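Local coordinates for protein N-acetylglucosaminidase (Paenibacillus barengoltzii, PDB 6INX) that probably hydrolyses N-acetylglucosamine-containing glycans as a glycoside hydrolase of family 18, at residues V6-S12 with G320-Y326. Sequence-based numbering, arbitrary orientation.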
loop_
_atom_site.group_PDB
_atom_site.type_symbol
_atom_site.label_atom_id
_atom_site.label_comp_id
_atom_site.label_asym_id
_atom_site.label_seq_id
_atom_site.Cartn_x
_atom_site.Cartn_y
_atom_site.Cartn_z
ATOM N N VAL A 6 -23.588 5.610 -17.196
ATOM C CA VAL A 6 -22.658 6.698 -17.479
ATOM C C VAL A 6 -21.534 6.169 -18.358
ATOM O O VAL A 6 -20.925 5.135 -18.055
ATOM C CB VAL A 6 -22.096 7.276 -16.169
ATOM C CG1 VAL A 6 -20.926 8.212 -16.453
ATOM C CG2 VAL A 6 -23.175 7.991 -15.379
ATOM N N VAL A 7 -21.272 6.857 -19.463
ATOM C CA VAL A 7 -20.074 6.654 -20.274
ATOM C C VAL A 7 -19.395 8.017 -20.341
ATOM O O VAL A 7 -19.768 8.877 -21.154
ATOM C CB VAL A 7 -20.390 6.103 -21.669
ATOM C CG1 VAL A 7 -19.107 5.920 -22.476
ATOM C CG2 VAL A 7 -21.164 4.785 -21.568
ATOM N N ALA A 8 -18.416 8.244 -19.470
ATOM C CA ALA A 8 -17.853 9.571 -19.263
ATOM C C ALA A 8 -16.400 9.589 -19.711
ATOM O O ALA A 8 -15.601 8.753 -19.284
ATOM C CB ALA A 8 -17.969 9.987 -17.798
ATOM N N GLY A 9 -16.066 10.522 -20.579
ATOM C CA GLY A 9 -14.707 10.614 -21.067
ATOM C C GLY A 9 -14.025 11.900 -20.648
ATOM O O GLY A 9 -14.581 12.989 -20.831
ATOM N N TYR A 10 -12.828 11.792 -20.079
ATOM C CA TYR A 10 -11.973 12.963 -19.944
ATOM C C TYR A 10 -11.436 13.361 -21.310
ATOM O O TYR A 10 -10.939 12.518 -22.067
ATOM C CB TYR A 10 -10.826 12.685 -18.968
ATOM C CG TYR A 10 -11.261 12.838 -17.527
ATOM C CD1 TYR A 10 -11.213 14.075 -16.889
ATOM C CD2 TYR A 10 -11.765 11.752 -16.823
ATOM C CE1 TYR A 10 -11.649 14.220 -15.569
ATOM C CE2 TYR A 10 -12.196 11.881 -15.514
ATOM C CZ TYR A 10 -12.134 13.120 -14.893
ATOM O OH TYR A 10 -12.580 13.235 -13.585
ATOM N N VAL A 11 -11.604 14.634 -21.654
ATOM C CA VAL A 11 -11.090 15.192 -22.898
ATOM C C VAL A 11 -10.325 16.455 -22.545
ATOM O O VAL A 11 -10.898 17.392 -21.978
ATOM C CB VAL A 11 -12.224 15.528 -23.878
ATOM C CG1 VAL A 11 -11.634 16.001 -25.208
ATOM C CG2 VAL A 11 -13.137 14.323 -24.071
ATOM N N SER A 12 -9.035 16.488 -22.873
ATOM C CA SER A 12 -8.287 17.727 -22.696
ATOM C C SER A 12 -8.877 18.824 -23.577
ATOM O O SER A 12 -9.438 18.560 -24.643
ATOM C CB SER A 12 -6.813 17.517 -23.035
ATOM O OG SER A 12 -6.623 17.454 -24.432
ATOM N N GLY A 320 -21.673 3.493 -13.880
ATOM C CA GLY A 320 -21.070 3.475 -15.202
ATOM C C GLY A 320 -19.554 3.533 -15.107
ATOM O O GLY A 320 -18.969 3.141 -14.101
ATOM N N VAL A 321 -18.943 4.009 -16.193
ATOM C CA VAL A 321 -17.493 3.985 -16.373
ATOM C C VAL A 321 -17.042 5.331 -16.918
ATOM O O VAL A 321 -17.724 5.934 -17.754
ATOM C CB VAL A 321 -17.059 2.859 -17.337
ATOM C CG1 VAL A 321 -15.525 2.844 -17.502
ATOM C CG2 VAL A 321 -17.579 1.507 -16.864
ATOM N N MET A 322 -15.883 5.797 -16.448
ATOM C CA MET A 322 -15.202 6.936 -17.040
ATOM C C MET A 322 -13.813 6.515 -17.503
ATOM O O MET A 322 -13.274 5.491 -17.065
ATOM C CB MET A 322 -15.126 8.126 -16.069
ATOM C CG MET A 322 -14.336 7.848 -14.813
ATOM S SD MET A 322 -12.574 8.111 -15.077
ATOM C CE MET A 322 -12.036 8.177 -13.362
ATOM N N PHE A 323 -13.222 7.312 -18.391
ATOM C CA PHE A 323 -11.892 6.992 -18.888
ATOM C C PHE A 323 -10.994 8.218 -18.980
ATOM O O PHE A 323 -11.450 9.340 -19.222
ATOM C CB PHE A 323 -11.935 6.247 -20.232
ATOM C CG PHE A 323 -12.515 7.044 -21.370
ATOM C CD1 PHE A 323 -11.721 7.911 -22.112
ATOM C CD2 PHE A 323 -13.845 6.886 -21.733
ATOM C CE1 PHE A 323 -12.258 8.632 -23.180
ATOM C CE2 PHE A 323 -14.380 7.590 -22.800
ATOM C CZ PHE A 323 -13.584 8.459 -23.524
ATOM N N TRP A 324 -9.704 7.977 -18.775
ATOM C CA TRP A 324 -8.639 8.939 -19.039
ATOM C C TRP A 324 -7.745 8.310 -20.095
ATOM O O TRP A 324 -7.221 7.214 -19.868
ATOM C CB TRP A 324 -7.798 9.191 -17.779
ATOM C CG TRP A 324 -6.684 10.158 -18.071
ATOM C CD1 TRP A 324 -5.455 9.874 -18.605
ATOM C CD2 TRP A 324 -6.739 11.578 -17.929
ATOM N NE1 TRP A 324 -4.738 11.031 -18.771
ATOM C CE2 TRP A 324 -5.506 12.093 -18.369
ATOM C CE3 TRP A 324 -7.711 12.462 -17.462
ATOM C CZ2 TRP A 324 -5.218 13.454 -18.354
ATOM C CZ3 TRP A 324 -7.427 13.807 -17.444
ATOM C CH2 TRP A 324 -6.190 14.293 -17.895
ATOM N N GLU A 325 -7.557 8.970 -21.246
ATOM C CA GLU A 325 -8.174 10.221 -21.693
ATOM C C GLU A 325 -8.405 10.055 -23.209
ATOM O O GLU A 325 -7.737 9.240 -23.851
ATOM C CB GLU A 325 -7.220 11.390 -21.415
ATOM C CG GLU A 325 -7.722 12.780 -21.843
ATOM C CD GLU A 325 -7.306 13.134 -23.264
ATOM O OE1 GLU A 325 -6.371 12.493 -23.785
ATOM O OE2 GLU A 325 -7.910 14.046 -23.875
ATOM N N TYR A 326 -9.331 10.841 -23.774
ATOM C CA TYR A 326 -9.790 10.657 -25.155
ATOM C C TYR A 326 -8.645 10.526 -26.162
ATOM O O TYR A 326 -8.665 9.637 -27.027
ATOM C CB TYR A 326 -10.703 11.827 -25.518
ATOM C CG TYR A 326 -11.043 11.964 -26.985
ATOM C CD1 TYR A 326 -12.145 11.325 -27.527
ATOM C CD2 TYR A 326 -10.274 12.764 -27.816
ATOM C CE1 TYR A 326 -12.460 11.469 -28.877
ATOM C CE2 TYR A 326 -10.576 12.912 -29.151
ATOM C CZ TYR A 326 -11.668 12.264 -29.673
ATOM O OH TYR A 326 -11.959 12.425 -31.010
#
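Gly9 CA sits over one face of the Phe323 ring, 3.6 Å from its centroid, a CH-pi contact that a side chain at Gly9 would block by running into Phe323 CZ; Tyr326 N lies at the ring's edge, in plane, and Phe236 stacks on it. Two atoms meet the Tyr10 ring at its edge and in its plane: Phe323 O and the sulfur of a Met-aromatic contact, Met322 SD, 3.8 Å from Tyr10 CE2. Trp324 crosses Tyr10 at about a right angle, its CE3 3.5 Å from Tyr10 CB, with the ring planes inclined at 49°; one indole face carries Glu325 CB. Phe323 lies outside the sheet, under helix 333-341; Tyr10 and Met322 reach into the barrel interior. Strands 6-12 and 320-324 run parallel, first and last in the TIM barrel, so their pairing closes it. Regular pairing stops after Tyr10 N to Phe323 O (2.9 Å). The Trp324-Glu325 peptide is cis, as in GH18 relatives whose tryptophan floors the sugar site, and Tyr10 O accepts Tyr326 N. Glu325, CG anti to the backbone N (chi1 179°), bends at chi2, bringing OE2 to Ser12 N at 2.9 Å, an almost straight bond (174°), anti and somewhat out of the carboxylate plane. With an alanine here, Ser12 N and His15 would probably lose their shared acceptor, and Gly327 N its OE1. Tyr10 OH, its ring flanked by Met322 and Trp324, probably helps position Asp107 in the DxxDxDxE motif of GH18 active sites.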